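Local coordinates for CDP-4-keto-6-deoxy-D-glucose-3-dehydrase (Yersinia pseudotuberculosis, PDB 3BB8), which probably removes the 3-hydroxyl of CDP-4-keto-6-deoxy-D-glucose in lipopolysaccharide sugar biosynthesis, using a pyridoxal 5'-phosphate cofactor held in an aspartate aminotransferase fold, at residues G169-L174 and S198-K203; K312-F317 and N339-W344. The protein carries 1 engineered substitution. All blocks are in the same frame, centred on the assembly; numbering follows the deposited sequence.

How the contacts relate
Both contacts converge on one small antiparallel sheet, in which strand 199-200, from contact 1, pairs with strand 340-341, from contact 2; their centres lie about 11 Å apart. Contact 1 is a buried junction between the loop leading into helix 174-184 and the inner strand of that sheet, and it relies on leucine packing round a tyrosine. Contact 2 is only partly buried: it ties segment 339-344, which carries the neighbouring strand, to the long helix 293-323 through a ring stack and an arginine-to-carbonyl hydrogen bond, with a salt bridge at its margin. Ser-198 OG links the two, since it probably also accepts a hydrogen bond from Ser-343 N at 2.8 Å.

Contact 1: residues G169-L174 and S198-K203; sequences GNLFDL and STYDGK
Leu-174 lies over one face of the Tyr-200 ring, its CB 3.6 Å from the ring centroid and only 10° off the normal, a CH-pi contact. Its CD1 reaches back to Tyr-200 CB at 3.5 Å, the two side chains running past each other in opposite directions. Leu-171 comes to the same ring at its edge, with CB 4.0 Å from Tyr-200 CD2. The tyrosine reaches toward 169-174 with CG anti to the backbone N (chi1 178°), bringing the hydroxyl to the start of helix 174-184. There Tyr-200 OH is hydrogen-bonded with Ala-175 N, while Asp-173, the N-cap residue, caps Glu-176 N through OD1. At the other end, Ser-198 OG donates to Gly-169 O at 2.6 Å, in the carbonyl plane and on a lone pair. Further out, a type I' turn from Tyr-200 to Lys-203 joins strands 199-200 and 203-204 as a hairpin, and Ser-340 of the adjoining strand touches both Leu-171 and Tyr-200. Gly-169 lies close to the side chain of Asp-194, which binds pyridoxal 5'-phosphate. The chemistry thus combines an apolar middle with polar ends, where a buried carbonyl and the first helical N-H groups find partners.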
ATOM      1  N   GLY A 169     -22.260  -0.591   7.422  1.00 35.13           N
ATOM      2  CA  GLY A 169     -23.213  -0.363   6.352  1.00 36.84           C
ATOM      3  C   GLY A 169     -24.290   0.618   6.774  1.00 38.94           C
ATOM      4  O   GLY A 169     -24.858   1.329   5.940  1.00 37.40           O
ATOM      5  N   ASN A 170     -24.574   0.663   8.073  1.00 37.89           N
ATOM      6  CA  ASN A 170     -25.586   1.581   8.566  1.00 39.88           C
ATOM      7  C   ASN A 170     -24.992   2.983   8.477  1.00 40.55           C
ATOM      8  O   ASN A 170     -23.798   3.176   8.685  1.00 40.28           O
ATOM      9  CB  ASN A 170     -25.983   1.218  10.003  1.00 39.70           C
ATOM     10  CG  ASN A 170     -27.264   1.911  10.447  1.00 40.91           C
ATOM     11  OD1 ASN A 170     -28.148   2.193   9.630  1.00 39.02           O
ATOM     12  ND2 ASN A 170     -27.376   2.177  11.746  1.00 39.86           N
ATOM     13  N   LEU A 171     -25.840   3.958   8.166  1.00 41.23           N
ATOM     14  CA  LEU A 171     -25.390   5.334   7.982  1.00 42.12           C
ATOM     15  C   LEU A 171     -25.516   6.132   9.275  1.00 42.03           C
ATOM     16  O   LEU A 171     -26.527   6.047   9.973  1.00 41.98           O
ATOM     17  CB  LEU A 171     -26.185   6.013   6.866  1.00 44.41           C
ATOM     18  CG  LEU A 171     -26.141   5.337   5.493  1.00 46.39           C
ATOM     19  CD1 LEU A 171     -27.261   4.316   5.361  1.00 44.95           C
ATOM     20  CD2 LEU A 171     -26.219   6.371   4.382  1.00 48.27           C
ATOM     21  N   PHE A 172     -24.483   6.908   9.589  1.00 40.57           N
ATOM     22  CA  PHE A 172     -24.565   7.899  10.655  1.00 41.41           C
ATOM     23  C   PHE A 172     -25.434   9.082  10.241  1.00 41.93           C
ATOM     24  O   PHE A 172     -25.812   9.211   9.076  1.00 40.93           O
ATOM     25  CB  PHE A 172     -23.168   8.384  11.045  1.00 40.70           C
ATOM     26  CG  PHE A 172     -22.451   9.117   9.946  1.00 41.43           C
ATOM     27  CD1 PHE A 172     -22.777  10.427   9.643  1.00 41.97           C
ATOM     28  CD2 PHE A 172     -21.453   8.493   9.216  1.00 40.27           C
ATOM     29  CE1 PHE A 172     -22.119  11.104   8.632  1.00 41.05           C
ATOM     30  CE2 PHE A 172     -20.793   9.164   8.204  1.00 40.58           C
ATOM     31  CZ  PHE A 172     -21.127  10.471   7.911  1.00 41.45           C
ATOM     32  N   ASP A 173     -25.748   9.944  11.203  1.00 42.68           N
ATOM     33  CA  ASP A 173     -26.733  10.999  10.995  1.00 44.53           C
ATOM     34  C   ASP A 173     -26.169  12.116  10.123  1.00 44.58           C
ATOM     35  O   ASP A 173     -25.762  13.164  10.625  1.00 43.75           O
ATOM     36  CB  ASP A 173     -27.202  11.566  12.336  1.00 47.60           C
ATOM     37  CG  ASP A 173     -28.311  12.588  12.181  1.00 49.55           C
ATOM     38  OD1 ASP A 173     -28.507  13.088  11.053  1.00 51.28           O
ATOM     39  OD2 ASP A 173     -28.986  12.892  13.187  1.00 51.43           O
ATOM     40  N   LEU A 174     -26.148  11.884   8.814  1.00 43.61           N
ATOM     41  CA  LEU A 174     -25.541  12.826   7.879  1.00 45.82           C
ATOM     42  C   LEU A 174     -26.099  14.238   8.016  1.00 46.65           C
ATOM     43  O   LEU A 174     -25.357  15.228   7.946  1.00 45.76           O
ATOM     44  CB  LEU A 174     -25.719  12.324   6.442  1.00 45.72           C
ATOM     45  CG  LEU A 174     -24.615  11.379   5.954  1.00 45.64           C
ATOM     46  CD1 LEU A 174     -25.050  10.684   4.678  1.00 46.43           C
ATOM     47  CD2 LEU A 174     -23.334  12.170   5.727  1.00 44.54           C
ATOM     48  N   SER A 198     -24.732   1.934   0.332  1.00 42.95           N
ATOM     49  CA  SER A 198     -25.590   2.527   1.337  1.00 43.83           C
ATOM     50  C   SER A 198     -26.044   3.898   0.881  1.00 45.73           C
ATOM     51  O   SER A 198     -25.269   4.659   0.303  1.00 46.73           O
ATOM     52  CB  SER A 198     -24.851   2.653   2.676  1.00 44.39           C
ATOM     53  OG  SER A 198     -24.738   1.395   3.321  1.00 43.70           O
ATOM     54  N   THR A 199     -27.307   4.210   1.149  1.00 46.65           N
ATOM     55  CA  THR A 199     -27.867   5.498   0.779  1.00 47.00           C
ATOM     56  C   THR A 199     -28.456   6.167   2.014  1.00 47.41           C
ATOM     57  O   THR A 199     -28.843   5.501   2.971  1.00 45.83           O
ATOM     58  CB  THR A 199     -28.981   5.344  -0.284  1.00 47.36           C
ATOM     59  OG1 THR A 199     -30.112   4.682   0.295  1.00 50.08           O
ATOM     60  CG2 THR A 199     -28.483   4.522  -1.457  1.00 45.03           C
ATOM     61  N   TYR A 200     -28.496   7.491   1.989  1.00 48.90           N
ATOM     62  CA  TYR A 200     -29.050   8.276   3.080  1.00 51.54           C
ATOM     63  C   TYR A 200     -29.837   9.400   2.431  1.00 53.96           C
ATOM     64  O   TYR A 200     -29.271  10.236   1.725  1.00 55.03           O
ATOM     65  CB  TYR A 200     -27.940   8.855   3.958  1.00 48.61           C
ATOM     66  CG  TYR A 200     -28.436   9.732   5.089  1.00 48.43           C
ATOM     67  CD1 TYR A 200     -28.880  11.032   4.851  1.00 46.96           C
ATOM     68  CD2 TYR A 200     -28.460   9.260   6.404  1.00 48.31           C
ATOM     69  CE1 TYR A 200     -29.332  11.845   5.897  1.00 47.77           C
ATOM     70  CE2 TYR A 200     -28.911  10.061   7.456  1.00 46.23           C
ATOM     71  CZ  TYR A 200     -29.344  11.352   7.199  1.00 48.58           C
ATOM     72  OH  TYR A 200     -29.762  12.158   8.241  1.00 47.12           O
ATOM     73  N   ASP A 201     -31.146   9.412   2.660  1.00 56.39           N
ATOM     74  CA  ASP A 201     -32.002  10.437   2.083  1.00 57.90           C
ATOM     75  C   ASP A 201     -31.975  10.242   0.569  1.00 57.05           C
ATOM     76  O   ASP A 201     -32.087  11.197  -0.195  1.00 57.31           O
ATOM     77  CB  ASP A 201     -31.477  11.828   2.469  1.00 60.17           C
ATOM     78  CG  ASP A 201     -32.482  12.931   2.205  1.00 63.02           C
ATOM     79  OD1 ASP A 201     -33.647  12.784   2.632  1.00 65.40           O
ATOM     80  OD2 ASP A 201     -32.108  13.948   1.581  1.00 64.41           O
ATOM     81  N   GLY A 202     -31.804   8.989   0.152  1.00 56.69           N
ATOM     82  CA  GLY A 202     -31.759   8.657  -1.263  1.00 56.39           C
ATOM     83  C   GLY A 202     -30.420   8.859  -1.957  1.00 56.24           C
ATOM     84  O   GLY A 202     -30.205   8.334  -3.049  1.00 55.77           O
ATOM     85  N   LYS A 203     -29.517   9.605  -1.325  1.00 56.16           N
ATOM     86  CA  LYS A 203     -28.200   9.896  -1.898  1.00 56.09           C
ATOM     87  C   LYS A 203     -27.105   8.904  -1.467  1.00 54.97           C
ATOM     88  O   LYS A 203     -26.900   8.661  -0.276  1.00 55.10           O
ATOM     89  CB  LYS A 203     -27.797  11.330  -1.520  1.00 57.24           C
ATOM     90  CG  LYS A 203     -26.488  11.829  -2.122  1.00 59.62           C
ATOM     91  CD  LYS A 203     -26.165  13.241  -1.626  1.00 60.37           C
ATOM     92  CE  LYS A 203     -24.883  13.786  -2.243  1.00 61.08           C
ATOM     93  NZ  LYS A 203     -24.919  13.775  -3.736  1.00 62.37           N
TER

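Contact 2: residues K312-F317 and N339-W344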
ATOM      1  N   LYS A 312     -29.208  -8.303  -2.090  1.00 50.55           N
ATOM      2  CA  LYS A 312     -29.166  -9.533  -1.309  1.00 50.21           C
ATOM      3  C   LYS A 312     -28.855  -9.275   0.170  1.00 49.87           C
ATOM      4  O   LYS A 312     -29.443  -9.899   1.051  1.00 49.21           O
ATOM      5  CB  LYS A 312     -28.121 -10.482  -1.902  1.00 51.71           C
ATOM      6  CG  LYS A 312     -28.022 -11.830  -1.209  1.00 55.07           C
ATOM      7  CD  LYS A 312     -29.347 -12.576  -1.243  1.00 57.74           C
ATOM      8  CE  LYS A 312     -29.225 -13.939  -0.576  1.00 60.32           C
ATOM      9  NZ  LYS A 312     -30.545 -14.635  -0.459  1.00 62.23           N
ATOM     10  N   ARG A 313     -27.933  -8.357   0.446  1.00 47.03           N
ATOM     11  CA  ARG A 313     -27.584  -8.043   1.825  1.00 45.72           C
ATOM     12  C   ARG A 313     -28.786  -7.452   2.545  1.00 46.17           C
ATOM     13  O   ARG A 313     -29.031  -7.761   3.709  1.00 45.88           O
ATOM     14  CB  ARG A 313     -26.396  -7.068   1.877  1.00 41.62           C
ATOM     15  CG  ARG A 313     -25.072  -7.721   1.500  1.00 38.26           C
ATOM     16  CD  ARG A 313     -23.971  -6.702   1.240  1.00 36.49           C
ATOM     17  NE  ARG A 313     -22.682  -7.372   1.109  1.00 35.78           N
ATOM     18  CZ  ARG A 313     -21.940  -7.785   2.135  1.00 37.64           C
ATOM     19  NH1 ARG A 313     -22.354  -7.588   3.384  1.00 34.56           N
ATOM     20  NH2 ARG A 313     -20.797  -8.425   1.911  1.00 36.43           N
ATOM     21  N   LYS A 314     -29.537  -6.600   1.857  1.00 46.74           N
ATOM     22  CA  LYS A 314     -30.714  -5.999   2.471  1.00 48.41           C
ATOM     23  C   LYS A 314     -31.752  -7.084   2.768  1.00 48.36           C
ATOM     24  O   LYS A 314     -32.411  -7.060   3.806  1.00 46.81           O
ATOM     25  CB  LYS A 314     -31.319  -4.947   1.545  1.00 49.03           C
ATOM     26  CG  LYS A 314     -30.447  -3.728   1.343  1.00 51.67           C
ATOM     27  CD  LYS A 314     -31.131  -2.733   0.422  1.00 53.28           C
ATOM     28  CE  LYS A 314     -30.290  -1.493   0.226  1.00 53.61           C
ATOM     29  NZ  LYS A 314     -30.883  -0.593  -0.796  1.00 53.67           N
ATOM     30  N   ALA A 315     -31.877  -8.035   1.845  1.00 47.79           N
ATOM     31  CA  ALA A 315     -32.822  -9.137   1.974  1.00 48.25           C
ATOM     32  C   ALA A 315     -32.496  -9.984   3.198  1.00 48.84           C
ATOM     33  O   ALA A 315     -33.328 -10.152   4.091  1.00 50.19           O
ATOM     34  CB  ALA A 315     -32.785 -10.003   0.711  1.00 46.89           C
ATOM     35  N   ASN A 316     -31.280 -10.518   3.231  1.00 49.19           N
ATOM     36  CA  ASN A 316     -30.831 -11.342   4.343  1.00 48.59           C
ATOM     37  C   ASN A 316     -30.995 -10.623   5.678  1.00 47.45           C
ATOM     38  O   ASN A 316     -31.303 -11.249   6.688  1.00 47.33           O
ATOM     39  CB  ASN A 316     -29.370 -11.743   4.142  1.00 49.08           C
ATOM     40  CG  ASN A 316     -29.196 -12.760   3.034  1.00 50.47           C
ATOM     41  OD1 ASN A 316     -28.084 -13.215   2.760  1.00 51.28           O
ATOM     42  ND2 ASN A 316     -30.297 -13.126   2.391  1.00 50.40           N
ATOM     43  N   PHE A 317     -30.795  -9.311   5.682  1.00 45.09           N
ATOM     44  CA  PHE A 317     -30.942  -8.536   6.910  1.00 44.93           C
ATOM     45  C   PHE A 317     -32.389  -8.557   7.402  1.00 46.98           C
ATOM     46  O   PHE A 317     -32.655  -8.851   8.568  1.00 45.69           O
ATOM     47  CB  PHE A 317     -30.528  -7.085   6.685  1.00 39.83           C
ATOM     48  CG  PHE A 317     -30.739  -6.204   7.884  1.00 40.22           C
ATOM     49  CD1 PHE A 317     -29.744  -6.060   8.844  1.00 37.87           C
ATOM     50  CD2 PHE A 317     -31.935  -5.509   8.054  1.00 40.33           C
ATOM     51  CE1 PHE A 317     -29.932  -5.239   9.947  1.00 37.62           C
ATOM     52  CE2 PHE A 317     -32.130  -4.683   9.160  1.00 40.91           C
ATOM     53  CZ  PHE A 317     -31.122  -4.548  10.108  1.00 38.18           C
ATOM     54  N   ASN A 339     -34.183   7.530   7.972  1.00 53.60           N
ATOM     55  CA  ASN A 339     -34.094   8.049   6.619  1.00 52.42           C
ATOM     56  C   ASN A 339     -32.847   7.567   5.893  1.00 52.22           C
ATOM     57  O   ASN A 339     -32.132   8.354   5.273  1.00 52.24           O
ATOM     58  CB  ASN A 339     -34.138   9.581   6.641  1.00 53.40           C
ATOM     59  CG  ASN A 339     -34.260  10.181   5.250  1.00 54.27           C
ATOM     60  OD1 ASN A 339     -34.970   9.650   4.393  1.00 53.99           O
ATOM     61  ND2 ASN A 339     -33.579  11.298   5.024  1.00 54.30           N
ATOM     62  N   SER A 340     -32.591   6.266   5.964  1.00 51.18           N
ATOM     63  CA  SER A 340     -31.430   5.697   5.292  1.00 50.50           C
ATOM     64  C   SER A 340     -31.753   4.298   4.804  1.00 50.30           C
ATOM     65  O   SER A 340     -32.615   3.625   5.360  1.00 50.93           O
ATOM     66  CB  SER A 340     -30.232   5.643   6.244  1.00 49.56           C
ATOM     67  OG  SER A 340     -30.328   4.544   7.130  1.00 49.11           O
ATOM     68  N   ASP A 341     -31.066   3.866   3.756  1.00 50.22           N
ATOM     69  CA  ASP A 341     -31.271   2.533   3.207  1.00 51.71           C
ATOM     70  C   ASP A 341     -29.906   1.839   3.269  1.00 51.92           C
ATOM     71  O   ASP A 341     -29.210   1.696   2.266  1.00 53.69           O
ATOM     72  CB  ASP A 341     -31.783   2.636   1.763  1.00 52.73           C
ATOM     73  CG  ASP A 341     -32.263   1.303   1.206  1.00 54.84           C
ATOM     74  OD1 ASP A 341     -32.298   0.304   1.961  1.00 56.41           O
ATOM     75  OD2 ASP A 341     -32.612   1.256   0.005  1.00 54.84           O
ATOM     76  N   PRO A 342     -29.532   1.409   4.471  1.00 51.44           N
ATOM     77  CA  PRO A 342     -28.196   0.853   4.707  1.00 50.21           C
ATOM     78  C   PRO A 342     -27.958  -0.416   3.896  1.00 48.54           C
ATOM     79  O   PRO A 342     -28.748  -1.358   3.979  1.00 49.41           O
ATOM     80  CB  PRO A 342     -28.219   0.526   6.201  1.00 50.69           C
ATOM     81  CG  PRO A 342     -29.652   0.272   6.503  1.00 52.37           C
ATOM     82  CD  PRO A 342     -30.430   1.206   5.620  1.00 51.66           C
ATOM     83  N   SER A 343     -26.879  -0.436   3.121  1.00 46.44           N
ATOM     84  CA  SER A 343     -26.369  -1.675   2.548  1.00 43.11           C
ATOM     85  C   SER A 343     -25.561  -2.464   3.573  1.00 43.15           C
ATOM     86  O   SER A 343     -24.337  -2.355   3.631  1.00 43.38           O
ATOM     87  CB  SER A 343     -25.511  -1.383   1.315  1.00 42.76           C
ATOM     88  OG  SER A 343     -25.020  -2.581   0.741  1.00 39.33           O
ATOM     89  N   TRP A 344     -26.255  -3.261   4.379  1.00 41.34           N
ATOM     90  CA  TRP A 344     -25.624  -3.967   5.488  1.00 40.01           C
ATOM     91  C   TRP A 344     -24.375  -4.760   5.147  1.00 39.26           C
ATOM     92  O   TRP A 344     -24.334  -5.511   4.167  1.00 37.24           O
ATOM     93  CB  TRP A 344     -26.641  -4.874   6.201  1.00 40.33           C
ATOM     94  CG  TRP A 344     -27.780  -4.099   6.790  1.00 38.15           C
ATOM     95  CD1 TRP A 344     -29.012  -3.904   6.234  1.00 38.98           C
ATOM     96  CD2 TRP A 344     -27.755  -3.322   7.993  1.00 37.67           C
ATOM     97  NE1 TRP A 344     -29.756  -3.047   7.016  1.00 38.25           N
ATOM     98  CE2 TRP A 344     -29.008  -2.674   8.100  1.00 38.03           C
ATOM     99  CE3 TRP A 344     -26.796  -3.106   8.988  1.00 37.37           C
ATOM    100  CZ2 TRP A 344     -29.325  -1.820   9.167  1.00 38.85           C
ATOM    101  CZ3 TRP A 344     -27.112  -2.255  10.052  1.00 40.44           C
ATOM    102  CH2 TRP A 344     -28.368  -1.623  10.130  1.00 39.68           C
TER
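Phe-317 and Trp-344 lie flat against each other, the phenyl ring stacked face-to-face on the five-membered ring of the indole with centroids 3.5 Å apart and planes only 1° from parallel. Trp-344 NE1 sits above the phenyl face, and Phe-317 CE1 approaches Trp-344 CE2 at 3.3 Å. On the opposite face of the indole, Pro-342 CB is offset toward the rim, which places the tryptophan between its own chain and helix 293-323. Phe-317 reaches this position with CG anti to the backbone N (chi1 176°), and its ring also meets that of Phe-347. One turn earlier on the helix, Arg-313 runs beside the Trp-344 carbonyl, its CD 3.2 Å from Trp-344 O. Arg-313 NH1 donates to Trp-344 O at 3.0 Å, meeting a lone pair in the carbonyl plane. The N-H...O angle is 152°, and the oxygen lies slightly out of the guanidinium plane; the same nitrogen is hydrogen-bonded with Phe-345 O. Lys-314, extended beyond CG, crosses Asp-341 at about a right angle, and NZ forms a salt bridge with Asp-341 OD2 at 2.7 Å, arriving from above the carboxylate plane. Together the stack and the arginine's double grip fix both the indole and the backbone that carries it, while the partly exposed lysine-aspartate pair adds an electrostatic tie beside Pro-342.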